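Local coordinates for protein L-isoleucine-4-hydroxylase (Bacillus thuringiensis, PDB 6LNH) that catalyses the iron- and 2-oxoglutarate-dependent hydroxylation of L-isoleucine to (4S)-4-hydroxy-L-isoleucine, and also oxidises several other amino acids, at residues H24-K29 with T214-Q219; S73-Y78 with S115-P120; Q123-F128 with F178-N183; L194-N197 with I202-F205. One frame throughout, in Å; residues are numbered along the deposited sequence.

Contact 1: H24-K29 with T214-Q219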
loop_
_atom_site.group_PDB
_atom_site.type_symbol
_atom_site.label_atom_id
_atom_site.label_comp_id
_atom_site.label_asym_id
_atom_site.label_seq_id
_atom_site.Cartn_x
_atom_site.Cartn_y
_atom_site.Cartn_z
ATOM N N HIS C 24 -29.084 -14.362 -8.494
ATOM C CA HIS C 24 -29.910 -13.414 -9.288
ATOM C C HIS C 24 -29.051 -12.217 -9.707
ATOM O O HIS C 24 -29.157 -11.804 -10.872
ATOM C CB HIS C 24 -31.163 -12.995 -8.510
ATOM C CG HIS C 24 -32.053 -12.074 -9.275
ATOM N ND1 HIS C 24 -31.554 -11.069 -10.078
ATOM C CD2 HIS C 24 -33.398 -11.999 -9.365
ATOM C CE1 HIS C 24 -32.555 -10.413 -10.630
ATOM N NE2 HIS C 24 -33.698 -10.965 -10.209
ATOM N N GLU C 25 -28.235 -11.687 -8.790
ATOM C CA GLU C 25 -27.382 -10.552 -9.135
ATOM C C GLU C 25 -26.357 -10.935 -10.194
ATOM O O GLU C 25 -26.123 -10.180 -11.145
ATOM C CB GLU C 25 -26.682 -10.002 -7.891
ATOM C CG GLU C 25 -25.880 -8.737 -8.179
ATOM C CD GLU C 25 -25.359 -8.054 -6.929
ATOM O OE1 GLU C 25 -25.592 -8.572 -5.816
ATOM O OE2 GLU C 25 -24.717 -6.989 -7.063
ATOM N N PHE C 26 -25.729 -12.101 -10.038
ATOM C CA PHE C 26 -24.759 -12.564 -11.024
ATOM C C PHE C 26 -25.396 -12.701 -12.401
ATOM O O PHE C 26 -24.793 -12.326 -13.413
ATOM C CB PHE C 26 -24.158 -13.897 -10.571
ATOM C CG PHE C 26 -23.406 -14.627 -11.648
ATOM C CD1 PHE C 26 -22.213 -14.127 -12.141
ATOM C CD2 PHE C 26 -23.889 -15.818 -12.162
ATOM C CE1 PHE C 26 -21.513 -14.801 -13.128
ATOM C CE2 PHE C 26 -23.198 -16.495 -13.149
ATOM C CZ PHE C 26 -22.009 -15.988 -13.632
ATOM N N GLU C 27 -26.618 -13.232 -12.457
ATOM C CA GLU C 27 -27.280 -13.449 -13.740
ATOM C C GLU C 27 -27.647 -12.143 -14.438
ATOM O O GLU C 27 -27.576 -12.057 -15.670
ATOM C CB GLU C 27 -28.519 -14.313 -13.529
ATOM C CG GLU C 27 -28.154 -15.750 -13.261
ATOM C CD GLU C 27 -29.346 -16.652 -13.058
ATOM O OE1 GLU C 27 -30.422 -16.159 -12.658
ATOM O OE2 GLU C 27 -29.203 -17.863 -13.317
ATOM N N SER C 28 -28.045 -11.117 -13.683
ATOM C CA SER C 28 -28.400 -9.849 -14.316
ATOM C C SER C 28 -27.162 -9.025 -14.654
ATOM O O SER C 28 -27.156 -8.289 -15.649
ATOM C CB SER C 28 -29.353 -9.051 -13.421
ATOM O OG SER C 28 -28.657 -8.125 -12.613
ATOM N N LYS C 29 -26.108 -9.135 -13.842
ATOM C CA LYS C 29 -24.904 -8.339 -14.042
ATOM C C LYS C 29 -23.839 -9.045 -14.873
ATOM O O LYS C 29 -23.065 -8.373 -15.564
ATOM C CB LYS C 29 -24.304 -7.956 -12.688
ATOM C CG LYS C 29 -24.536 -6.513 -12.269
ATOM C CD LYS C 29 -24.242 -6.323 -10.787
ATOM C CE LYS C 29 -22.972 -7.065 -10.381
ATOM N NZ LYS C 29 -22.548 -6.768 -8.985
ATOM N N THR C 214 -13.126 -13.446 -3.793
ATOM C CA THR C 214 -13.593 -14.226 -4.931
ATOM C C THR C 214 -14.343 -13.353 -5.928
ATOM O O THR C 214 -15.077 -12.437 -5.543
ATOM C CB THR C 214 -14.488 -15.384 -4.444
ATOM O OG1 THR C 214 -13.695 -16.314 -3.696
ATOM C CG2 THR C 214 -15.140 -16.114 -5.609
ATOM N N LEU C 215 -14.150 -13.653 -7.212
ATOM C CA LEU C 215 -14.845 -13.001 -8.313
ATOM C C LEU C 215 -15.342 -14.076 -9.266
ATOM O O LEU C 215 -14.566 -14.942 -9.687
ATOM C CB LEU C 215 -13.923 -12.028 -9.052
ATOM C CG LEU C 215 -14.550 -10.974 -9.964
ATOM C CD1 LEU C 215 -13.431 -10.226 -10.657
ATOM C CD2 LEU C 215 -15.501 -11.590 -10.981
ATOM N N VAL C 216 -16.631 -14.036 -9.591
ATOM C CA VAL C 216 -17.252 -14.999 -10.494
ATOM C C VAL C 216 -17.599 -14.297 -11.807
ATOM O O VAL C 216 -18.131 -13.180 -11.801
ATOM C CB VAL C 216 -18.474 -15.667 -9.833
ATOM C CG1 VAL C 216 -18.139 -16.033 -8.394
ATOM C CG2 VAL C 216 -19.691 -14.782 -9.867
ATOM N N PHE C 217 -17.245 -14.926 -12.926
ATOM C CA PHE C 217 -17.478 -14.378 -14.258
ATOM C C PHE C 217 -18.487 -15.215 -15.032
ATOM O O PHE C 217 -18.434 -16.448 -15.009
ATOM C CB PHE C 217 -16.195 -14.317 -15.092
ATOM C CG PHE C 217 -15.062 -13.583 -14.445
ATOM C CD1 PHE C 217 -15.158 -12.231 -14.160
ATOM C CD2 PHE C 217 -13.874 -14.238 -14.171
ATOM C CE1 PHE C 217 -14.097 -11.555 -13.585
ATOM C CE2 PHE C 217 -12.813 -13.571 -13.596
ATOM C CZ PHE C 217 -12.924 -12.229 -13.302
ATOM N N GLY C 218 -19.391 -14.534 -15.735
ATOM C CA GLY C 218 -20.165 -15.137 -16.795
ATOM C C GLY C 218 -19.696 -14.614 -18.146
ATOM O O GLY C 218 -18.801 -13.778 -18.246
ATOM N N GLN C 219 -20.336 -15.117 -19.200
ATOM C CA GLN C 219 -19.942 -14.767 -20.560
ATOM C C GLN C 219 -20.749 -13.604 -21.118
ATOM O O GLN C 219 -20.561 -13.233 -22.280
ATOM C CB GLN C 219 -20.108 -15.976 -21.486
ATOM C CG GLN C 219 -19.013 -17.022 -21.392
ATOM C CD GLN C 219 -19.409 -18.311 -22.087
ATOM O OE1 GLN C 219 -20.595 -18.589 -22.268
ATOM N NE2 GLN C 219 -18.419 -19.100 -22.490
#
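Phe26 reaches from the helix of 24-29 to the strand of 214-218, and its ring carries nearly the whole contact. With CG swung anti to the backbone N (chi1 166°), the ring leaves the helix with CD1, CE1 and CZ leading. CD1 rests 3.5 Å from Val216 CG2. Further along the strand the ring presents its edge to the backbone, where CE1 lies 3.4 Å from Gly218 N, and Phe217 C also sits at this edge, in the plane of the ring. Because Gly218 has no side chain, CZ can come within 3.8 Å of Gly218 CA. The strand belongs to the larger sheet of the double-stranded beta-helix, the fold shared by iron- and 2-oxoglutarate-dependent dioxygenases, and the axes of the 24-29 and 214-218 segments cross at -47°. Leu32, on the neighbouring edge strand 31-34, touches both Phe26 and Val216 and so extends the same apolar patch. Phe217 points the other way, into the barrel, where its ring stacks on the iron ligand His223. On the helix itself, Lys29 NZ meets Glu25 OE2 at 2.9 Å in a salt bridge approached from above the carboxylate plane.

Contact 2: S73-Y78 with S115-P120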
loop_
_atom_site.group_PDB
_atom_site.type_symbol
_atom_site.label_atom_id
_atom_site.label_comp_id
_atom_site.label_asym_id
_atom_site.label_seq_id
_atom_site.Cartn_x
_atom_site.Cartn_y
_atom_site.Cartn_z
ATOM N N SER C 73 -6.579 -29.884 -12.884
ATOM C CA SER C 73 -7.301 -31.126 -12.656
ATOM C C SER C 73 -8.784 -30.814 -12.769
ATOM O O SER C 73 -9.208 -29.668 -12.601
ATOM C CB SER C 73 -6.974 -31.737 -11.287
ATOM O OG SER C 73 -5.634 -32.200 -11.240
ATOM N N ARG C 74 -9.575 -31.844 -13.054
ATOM C CA ARG C 74 -10.997 -31.649 -13.285
ATOM C C ARG C 74 -11.791 -32.822 -12.733
ATOM O O ARG C 74 -11.292 -33.947 -12.639
ATOM C CB ARG C 74 -11.303 -31.466 -14.779
ATOM C CG ARG C 74 -10.749 -32.560 -15.670
ATOM C CD ARG C 74 -11.313 -32.444 -17.074
ATOM N NE ARG C 74 -10.865 -33.526 -17.943
ATOM C CZ ARG C 74 -10.002 -33.371 -18.941
ATOM N NH1 ARG C 74 -9.497 -32.174 -19.207
ATOM N NH2 ARG C 74 -9.652 -34.413 -19.682
ATOM N N TYR C 75 -13.038 -32.541 -12.374
ATOM C CA TYR C 75 -14.002 -33.552 -11.974
ATOM C C TYR C 75 -15.053 -33.695 -13.067
ATOM O O TYR C 75 -15.327 -32.752 -13.815
ATOM C CB TYR C 75 -14.681 -33.185 -10.651
ATOM C CG TYR C 75 -13.746 -33.160 -9.463
ATOM C CD1 TYR C 75 -13.428 -34.326 -8.779
ATOM C CD2 TYR C 75 -13.187 -31.968 -9.019
ATOM C CE1 TYR C 75 -12.577 -34.309 -7.691
ATOM C CE2 TYR C 75 -12.334 -31.940 -7.930
ATOM C CZ TYR C 75 -12.034 -33.113 -7.270
ATOM O OH TYR C 75 -11.186 -33.089 -6.187
ATOM N N ILE C 76 -15.646 -34.882 -13.152
ATOM C CA ILE C 76 -16.746 -35.152 -14.070
ATOM C C ILE C 76 -17.997 -35.410 -13.248
ATOM O O ILE C 76 -17.979 -36.220 -12.312
ATOM C CB ILE C 76 -16.441 -36.350 -14.988
ATOM C CG1 ILE C 76 -15.108 -36.157 -15.708
ATOM C CG2 ILE C 76 -17.569 -36.553 -15.992
ATOM C CD1 ILE C 76 -14.578 -37.423 -16.357
ATOM N N LYS C 77 -19.082 -34.725 -13.594
ATOM C CA LYS C 77 -20.384 -34.941 -12.970
ATOM C C LYS C 77 -21.332 -35.434 -14.057
ATOM O O LYS C 77 -21.836 -34.637 -14.854
ATOM C CB LYS C 77 -20.895 -33.663 -12.310
ATOM C CG LYS C 77 -22.357 -33.714 -11.881
ATOM C CD LYS C 77 -22.587 -34.760 -10.803
ATOM C CE LYS C 77 -24.025 -34.737 -10.312
ATOM N NZ LYS C 77 -24.985 -35.171 -11.366
ATOM N N TYR C 78 -21.566 -36.742 -14.105
ATOM C CA TYR C 78 -22.502 -37.275 -15.081
ATOM C C TYR C 78 -23.932 -36.986 -14.647
ATOM O O TYR C 78 -24.249 -36.971 -13.454
ATOM C CB TYR C 78 -22.310 -38.783 -15.251
ATOM C CG TYR C 78 -20.995 -39.186 -15.878
ATOM C CD1 TYR C 78 -20.829 -39.181 -17.256
ATOM C CD2 TYR C 78 -19.920 -39.581 -15.089
ATOM C CE1 TYR C 78 -19.629 -39.552 -17.832
ATOM C CE2 TYR C 78 -18.717 -39.955 -15.658
ATOM C CZ TYR C 78 -18.578 -39.940 -17.030
ATOM O OH TYR C 78 -17.382 -40.309 -17.599
ATOM N N SER C 115 -2.836 -33.747 -2.064
ATOM C CA SER C 115 -2.956 -33.096 -0.761
ATOM C C SER C 115 -3.673 -31.755 -0.857
ATOM O O SER C 115 -4.350 -31.345 0.092
ATOM C CB SER C 115 -1.572 -32.914 -0.140
ATOM O OG SER C 115 -0.680 -32.320 -1.065
ATOM N N PHE C 116 -3.541 -31.062 -1.988
ATOM C CA PHE C 116 -4.264 -29.813 -2.200
ATOM C C PHE C 116 -5.735 -30.078 -2.501
ATOM O O PHE C 116 -6.609 -29.348 -2.022
ATOM C CB PHE C 116 -3.592 -29.011 -3.325
ATOM C CG PHE C 116 -4.279 -27.701 -3.666
ATOM C CD1 PHE C 116 -5.493 -27.663 -4.344
ATOM C CD2 PHE C 116 -3.690 -26.500 -3.308
ATOM C CE1 PHE C 116 -6.103 -26.455 -4.648
ATOM C CE2 PHE C 116 -4.293 -25.289 -3.610
ATOM C CZ PHE C 116 -5.501 -25.267 -4.282
ATOM N N LEU C 117 -6.033 -31.123 -3.279
ATOM C CA LEU C 117 -7.418 -31.371 -3.669
ATOM C C LEU C 117 -8.259 -31.888 -2.507
ATOM O O LEU C 117 -9.459 -31.599 -2.439
ATOM C CB LEU C 117 -7.465 -32.381 -4.818
ATOM C CG LEU C 117 -7.010 -31.981 -6.221
ATOM C CD1 LEU C 117 -6.931 -33.220 -7.100
ATOM C CD2 LEU C 117 -7.957 -30.958 -6.822
ATOM N N CYS C 118 -7.664 -32.646 -1.590
ATOM C CA CYS C 118 -8.387 -33.125 -0.419
ATOM C C CYS C 118 -8.327 -32.167 0.766
ATOM O O CYS C 118 -8.964 -32.440 1.790
ATOM C CB CYS C 118 -7.889 -34.517 -0.013
ATOM S SG CYS C 118 -6.190 -34.592 0.570
ATOM N N ASN C 119 -7.569 -31.077 0.670
ATOM C CA ASN C 119 -7.582 -30.057 1.707
ATOM C C ASN C 119 -9.027 -29.625 1.948
ATOM O O ASN C 119 -9.667 -29.094 1.028
ATOM C CB ASN C 119 -6.715 -28.866 1.297
ATOM C CG ASN C 119 -6.703 -27.739 2.331
ATOM O OD1 ASN C 119 -7.724 -27.391 2.924
ATOM N ND2 ASN C 119 -5.528 -27.158 2.540
ATOM N N PRO C 120 -9.574 -29.846 3.148
ATOM C CA PRO C 120 -10.997 -29.551 3.385
ATOM C C PRO C 120 -11.427 -28.151 2.986
ATOM O O PRO C 120 -12.596 -27.956 2.633
ATOM C CB PRO C 120 -11.139 -29.776 4.897
ATOM C CG PRO C 120 -10.112 -30.821 5.192
ATOM C CD PRO C 120 -8.933 -30.428 4.341
HETATM O O HOH W 1 -11.635 -30.614 -4.065
#
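The carbonyl oxygen Leu117 O takes a hydrogen bond from a water at 2.9 Å, and the same water lies 3.3 Å from Tyr75 OH, so a single solvent molecule spans the strand of 73-77 and segment 115-120. The phenol reaches it from the sheet side. Tyr75 has CG anti to its carbonyl carbon (chi1 -65°), and its side chain runs toward Leu117 while the leucine comes from the opposite direction. They meet at the hydroxyl: Tyr75 OH sits 3.9 Å from Leu117 CD2 and 4.0 Å from Leu117 CB, so the oxygen has an aliphatic flank as well as its water. Strand 68-77 is the next-to-last strand of the larger antiparallel sheet of the double-stranded beta-helix, paired with 145-156 on one side and 84-86 on the other, and Leu117 reaches down to this sheet. The other leucine branch faces Ser73, with Leu117 CD1 and Ser73 CB 4.4 Å apart, a loose apolar approach. The polar end of that serine is engaged separately, through a hydrogen bond between OG and Ile112 N. Leu149 of strand 145-156 also touches Leu117, so the side chain straddles two adjacent strands. Just beyond, Asn119 N-caps helix 120-134 through OD1 and Leu121 N, and its ND2 bonds to Leu48 O of helix 44-54.

Contact 3: Q123-F128 with F178-N183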
loop_
_atom_site.group_PDB
_atom_site.type_symbol
_atom_site.label_atom_id
_atom_site.label_comp_id
_atom_site.label_asym_id
_atom_site.label_seq_id
_atom_site.Cartn_x
_atom_site.Cartn_y
_atom_site.Cartn_z
ATOM N N GLN C 123 -11.913 -28.330 -0.823
ATOM C CA GLN C 123 -13.134 -29.078 -1.114
ATOM C C GLN C 123 -14.374 -28.238 -0.838
ATOM O O GLN C 123 -15.365 -28.316 -1.574
ATOM C CB GLN C 123 -13.186 -30.361 -0.283
ATOM C CG GLN C 123 -12.287 -31.492 -0.749
ATOM C CD GLN C 123 -12.316 -32.668 0.216
ATOM O OE1 GLN C 123 -12.733 -32.530 1.366
ATOM N NE2 GLN C 123 -11.879 -33.833 -0.253
ATOM N N ASN C 124 -14.336 -27.425 0.219
ATOM C CA ASN C 124 -15.477 -26.575 0.535
ATOM C C ASN C 124 -15.657 -25.471 -0.500
ATOM O O ASN C 124 -16.790 -25.114 -0.844
ATOM C CB ASN C 124 -15.310 -25.973 1.927
ATOM C CG ASN C 124 -16.529 -25.200 2.374
ATOM O OD1 ASN C 124 -17.658 -25.549 2.032
ATOM N ND2 ASN C 124 -16.307 -24.128 3.127
ATOM N N ILE C 125 -14.553 -24.913 -1.002
ATOM C CA ILE C 125 -14.651 -23.895 -2.047
ATOM C C ILE C 125 -15.276 -24.494 -3.299
ATOM O O ILE C 125 -16.184 -23.912 -3.905
ATOM C CB ILE C 125 -13.267 -23.287 -2.342
ATOM C CG1 ILE C 125 -12.752 -22.501 -1.134
ATOM C CG2 ILE C 125 -13.329 -22.387 -3.567
ATOM C CD1 ILE C 125 -11.268 -22.204 -1.196
ATOM N N VAL C 126 -14.801 -25.676 -3.700
ATOM C CA VAL C 126 -15.327 -26.334 -4.892
ATOM C C VAL C 126 -16.804 -26.668 -4.719
ATOM O O VAL C 126 -17.608 -26.488 -5.642
ATOM C CB VAL C 126 -14.496 -27.591 -5.209
ATOM C CG1 VAL C 126 -15.175 -28.431 -6.275
ATOM C CG2 VAL C 126 -13.089 -27.200 -5.640
ATOM N N ARG C 127 -17.187 -27.150 -3.535
ATOM C CA ARG C 127 -18.589 -27.474 -3.298
ATOM C C ARG C 127 -19.455 -26.219 -3.262
ATOM O O ARG C 127 -20.598 -26.233 -3.736
ATOM C CB ARG C 127 -18.735 -28.286 -2.012
ATOM C CG ARG C 127 -18.312 -29.749 -2.171
ATOM C CD ARG C 127 -18.728 -30.324 -3.530
ATOM N NE ARG C 127 -17.697 -31.181 -4.114
ATOM C CZ ARG C 127 -17.714 -31.630 -5.366
ATOM N NH1 ARG C 127 -18.713 -31.307 -6.175
ATOM N NH2 ARG C 127 -16.731 -32.403 -5.812
ATOM N N PHE C 128 -18.942 -25.127 -2.687
ATOM C CA PHE C 128 -19.676 -23.867 -2.753
ATOM C C PHE C 128 -19.843 -23.413 -4.199
ATOM O O PHE C 128 -20.935 -23.010 -4.615
ATOM C CB PHE C 128 -18.981 -22.779 -1.937
ATOM C CG PHE C 128 -19.579 -21.419 -2.150
ATOM C CD1 PHE C 128 -20.686 -21.020 -1.421
ATOM C CD2 PHE C 128 -19.062 -20.551 -3.102
ATOM C CE1 PHE C 128 -21.260 -19.781 -1.623
ATOM C CE2 PHE C 128 -19.632 -19.309 -3.313
ATOM C CZ PHE C 128 -20.734 -18.924 -2.572
ATOM N N PHE C 178 -15.025 -19.269 -11.519
ATOM C CA PHE C 178 -14.769 -18.711 -10.196
ATOM C C PHE C 178 -13.282 -18.394 -10.070
ATOM O O PHE C 178 -12.439 -19.276 -10.264
ATOM C CB PHE C 178 -15.195 -19.682 -9.094
ATOM C CG PHE C 178 -16.683 -19.783 -8.905
ATOM C CD1 PHE C 178 -17.469 -20.482 -9.805
ATOM C CD2 PHE C 178 -17.292 -19.191 -7.812
ATOM C CE1 PHE C 178 -18.840 -20.577 -9.625
ATOM C CE2 PHE C 178 -18.660 -19.281 -7.626
ATOM C CZ PHE C 178 -19.434 -19.974 -8.535
ATOM N N LEU C 179 -12.966 -17.141 -9.745
ATOM C CA LEU C 179 -11.599 -16.696 -9.487
ATOM C C LEU C 179 -11.436 -16.497 -7.983
ATOM O O LEU C 179 -12.053 -15.598 -7.401
ATOM C CB LEU C 179 -11.304 -15.409 -10.257
ATOM C CG LEU C 179 -9.941 -14.739 -10.078
ATOM C CD1 LEU C 179 -8.846 -15.703 -10.426
ATOM C CD2 LEU C 179 -9.837 -13.494 -10.943
ATOM N N HIS C 180 -10.608 -17.329 -7.354
ATOM C CA HIS C 180 -10.309 -17.225 -5.930
ATOM C C HIS C 180 -8.855 -16.806 -5.759
ATOM O O HIS C 180 -7.945 -17.527 -6.182
ATOM C CB HIS C 180 -10.570 -18.548 -5.206
ATOM C CG HIS C 180 -11.920 -19.132 -5.479
ATOM N ND1 HIS C 180 -13.063 -18.697 -4.842
ATOM C CD2 HIS C 180 -12.310 -20.122 -6.316
ATOM C CE1 HIS C 180 -14.099 -19.391 -5.279
ATOM N NE2 HIS C 180 -13.669 -20.263 -6.173
ATOM N N LEU C 181 -8.638 -15.648 -5.141
ATOM C CA LEU C 181 -7.290 -15.252 -4.757
ATOM C C LEU C 181 -6.796 -16.127 -3.611
ATOM O O LEU C 181 -7.473 -16.273 -2.590
ATOM C CB LEU C 181 -7.266 -13.779 -4.352
ATOM C CG LEU C 181 -5.913 -13.203 -3.932
ATOM C CD1 LEU C 181 -4.903 -13.300 -5.066
ATOM C CD2 LEU C 181 -6.074 -11.764 -3.475
ATOM N N MET C 182 -5.607 -16.705 -3.779
ATOM C CA MET C 182 -4.992 -17.508 -2.730
ATOM C C MET C 182 -3.880 -16.779 -1.988
ATOM O O MET C 182 -3.747 -16.942 -0.771
ATOM C CB MET C 182 -4.444 -18.808 -3.323
ATOM C CG MET C 182 -5.516 -19.690 -3.940
ATOM S SD MET C 182 -6.760 -20.221 -2.746
ATOM C CE MET C 182 -5.779 -21.303 -1.713
ATOM N N ASN C 183 -3.083 -15.974 -2.687
ATOM C CA ASN C 183 -1.958 -15.286 -2.068
ATOM C C ASN C 183 -1.418 -14.248 -3.037
ATOM O O ASN C 183 -1.512 -14.407 -4.259
ATOM C CB ASN C 183 -0.841 -16.254 -1.658
ATOM C CG ASN C 183 0.031 -15.693 -0.545
ATOM O OD1 ASN C 183 -0.149 -14.551 -0.119
ATOM N ND2 ASN C 183 0.978 -16.493 -0.068
#
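Ile125 CG2 sits over one face of the His180 imidazole, 3.5 Å from the ring centroid and 18° off the normal, a CH-pi contact between the helix of 123-128 and the strand of 178-183. The methyl is displaced toward the rim, nearest to His180 NE2 at 3.4 Å. The torsions account for the meeting: CG2 is anti to Ile125 N, while the imidazole stands beside its own backbone N (chi1 -51°). A second, looser touch joins the phenyl rings, Phe128 CE2 to Phe178 CE2 at 4.4 Å. Each of these rings has an edge-to-face partner further out, Phe39 for Phe128 and Phe132 for Phe178. In this way helix 120-134 lies against the larger sheet of the double-stranded beta-helix, as in other cupin-type dioxygenases, well away from the iron. The histidine is held at both nitrogens, NE2 by Asp129 OD2 of the same helix and ND1 by Thr214 OG1 of the neighbouring strand. These two bonds fix the rotation of the ring under the methyl. Since Thr214 OG1 also bonds to Leu212 O, which can only accept, the pattern is consistent with both imidazole nitrogens carrying protons and with a positive charge stabilised by the Asp129 carboxylate.

Contact 4: L194-N197 with I202-F205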
loop_
_atom_site.group_PDB
_atom_site.type_symbol
_atom_site.label_atom_id
_atom_site.label_comp_id
_atom_site.label_asym_id
_atom_site.label_seq_id
_atom_site.Cartn_x
_atom_site.Cartn_y
_atom_site.Cartn_z
ATOM N N LEU C 194 -10.907 -6.252 -14.345
ATOM C CA LEU C 194 -11.752 -5.277 -15.020
ATOM C C LEU C 194 -12.990 -5.965 -15.575
ATOM O O LEU C 194 -12.915 -7.100 -16.054
ATOM C CB LEU C 194 -10.996 -4.581 -16.152
ATOM C CG LEU C 194 -9.643 -3.991 -15.757
ATOM C CD1 LEU C 194 -8.968 -3.374 -16.961
ATOM C CD2 LEU C 194 -9.809 -2.965 -14.649
ATOM N N ILE C 195 -14.127 -5.278 -15.505
ATOM C CA ILE C 195 -15.372 -5.739 -16.108
ATOM C C ILE C 195 -15.807 -4.721 -17.149
ATOM O O ILE C 195 -15.850 -3.516 -16.869
ATOM C CB ILE C 195 -16.482 -5.949 -15.063
ATOM C CG1 ILE C 195 -15.989 -6.841 -13.923
ATOM C CG2 ILE C 195 -17.715 -6.561 -15.721
ATOM C CD1 ILE C 195 -15.611 -8.238 -14.361
ATOM N N ALA C 196 -16.124 -5.205 -18.345
ATOM C CA ALA C 196 -16.564 -4.351 -19.436
ATOM C C ALA C 196 -17.756 -4.997 -20.122
ATOM O O ALA C 196 -17.664 -6.140 -20.576
ATOM C CB ALA C 196 -15.430 -4.133 -20.443
ATOM N N ASN C 197 -18.864 -4.258 -20.219
ATOM C CA ASN C 197 -19.991 -4.741 -21.012
ATOM C C ASN C 197 -19.621 -4.812 -22.484
ATOM O O ASN C 197 -20.072 -5.711 -23.203
ATOM C CB ASN C 197 -21.213 -3.846 -20.803
ATOM C CG ASN C 197 -21.601 -3.719 -19.345
ATOM O OD1 ASN C 197 -21.101 -4.454 -18.494
ATOM N ND2 ASN C 197 -22.506 -2.793 -19.049
ATOM N N ILE C 202 -14.675 0.618 -19.559
ATOM C CA ILE C 202 -14.491 -0.205 -18.330
ATOM C C ILE C 202 -15.644 0.170 -17.397
ATOM O O ILE C 202 -15.773 1.363 -17.079
ATOM C CB ILE C 202 -13.114 0.061 -17.694
ATOM C CG1 ILE C 202 -11.983 -0.132 -18.707
ATOM C CG2 ILE C 202 -12.916 -0.800 -16.459
ATOM C CD1 ILE C 202 -12.020 -1.459 -19.421
ATOM N N ASN C 203 -16.459 -0.809 -17.001
ATOM C CA ASN C 203 -17.646 -0.522 -16.153
ATOM C C ASN C 203 -17.323 -0.732 -14.673
ATOM O O ASN C 203 -17.835 0.041 -13.852
ATOM C CB ASN C 203 -18.843 -1.377 -16.570
ATOM C CG ASN C 203 -19.263 -1.131 -18.000
ATOM O OD1 ASN C 203 -18.718 -1.724 -18.925
ATOM N ND2 ASN C 203 -20.234 -0.255 -18.189
ATOM N N GLN C 204 -16.515 -1.741 -14.350
ATOM C CA GLN C 204 -16.214 -2.021 -12.924
ATOM C C GLN C 204 -14.730 -2.347 -12.745
ATOM O O GLN C 204 -14.139 -2.953 -13.651
ATOM C CB GLN C 204 -17.107 -3.156 -12.421
ATOM C CG GLN C 204 -16.977 -3.424 -10.931
ATOM C CD GLN C 204 -17.709 -2.412 -10.085
ATOM O OE1 GLN C 204 -17.720 -2.493 -8.859
ATOM N NE2 GLN C 204 -18.330 -1.444 -10.737
ATOM N N PHE C 205 -14.169 -1.934 -11.605
ATOM C CA PHE C 205 -12.751 -2.189 -11.251
ATOM C C PHE C 205 -12.731 -2.956 -9.927
ATOM O O PHE C 205 -13.197 -2.415 -8.916
ATOM C CB PHE C 205 -11.984 -0.870 -11.141
ATOM C CG PHE C 205 -10.521 -1.009 -10.808
ATOM C CD1 PHE C 205 -10.116 -1.397 -9.543
ATOM C CD2 PHE C 205 -9.549 -0.743 -11.757
ATOM C CE1 PHE C 205 -8.771 -1.523 -9.239
ATOM C CE2 PHE C 205 -8.204 -0.868 -11.451
ATOM C CZ PHE C 205 -7.817 -1.256 -10.192
#
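Leu194 and Phe205 face each other across an antiparallel beta hairpin of the smaller sheet of the double-stranded beta-helix, where strands 189-196 and 204-206 pair and a classic beta bulge interrupts the ladder. At the bulge, Asn203 and Gln204 both lie opposite Ile195, and Ile195 O accepts from each: Asn203 N at 2.8 Å and Gln204 N at 3.2 Å. On one face of the hairpin the knob is Leu194 CD2, which touches Phe205 CD2 at 3.7 Å and, more loosely, Ile202 CG2 at 4.2 Å. For the leucine, chi1 (-51°) sets CG anti to the carbonyl carbon, and the second torsion then sets where CD2 points; the leucine and phenylalanine side chains cross at a slant. A second subunit closes over this surface, with its Pro227 against Leu194, Phe163 against Ile202 and Ile189 against Phe205, so the hairpin forms part of a subunit interface. On the other face Ile195 and Gln204 meet near their roots, CB to CB at 3.9 Å, and then diverge: the isoleucine continues toward Phe31 and Val221, while Gln204 OE1 bonds Lys158 of the second subunit. Next to the turn, the side-chain amides of Asn197 and Asn203 stack like two plates, their planes 13° apart, with ND2 of Asn197 3.5 Å from ND2 of Asn203. Asn203 ND2 bonds to Glu201 OE2, and Asn197 N gives a nearly straight hydrogen bond (170°) to Asn203 OD1, from above the side-chain carbonyl plane.

In the fold
The chain opens contact 1 first, at helix 19-29, and closes it only at strand 214-218, so the other three contacts nest inside that one long loop. Within it, contact 2 runs from strand 68-77 to helix 114-117, contact 3 starts just afterwards on helix 120-134 and closes on strand 176-184, and contact 4 is the tight hairpin of 189-196 with 204-206; they stand in series and none cross. Contacts 1, 2 and 3 all fix helices to the larger sheet, contacts 1 and 3 on neighbouring strands. Contact 4 belongs to the smaller sheet and touches contact 1 through Ile195 and Phe217, about 31 Å, centre to centre, from contact 2.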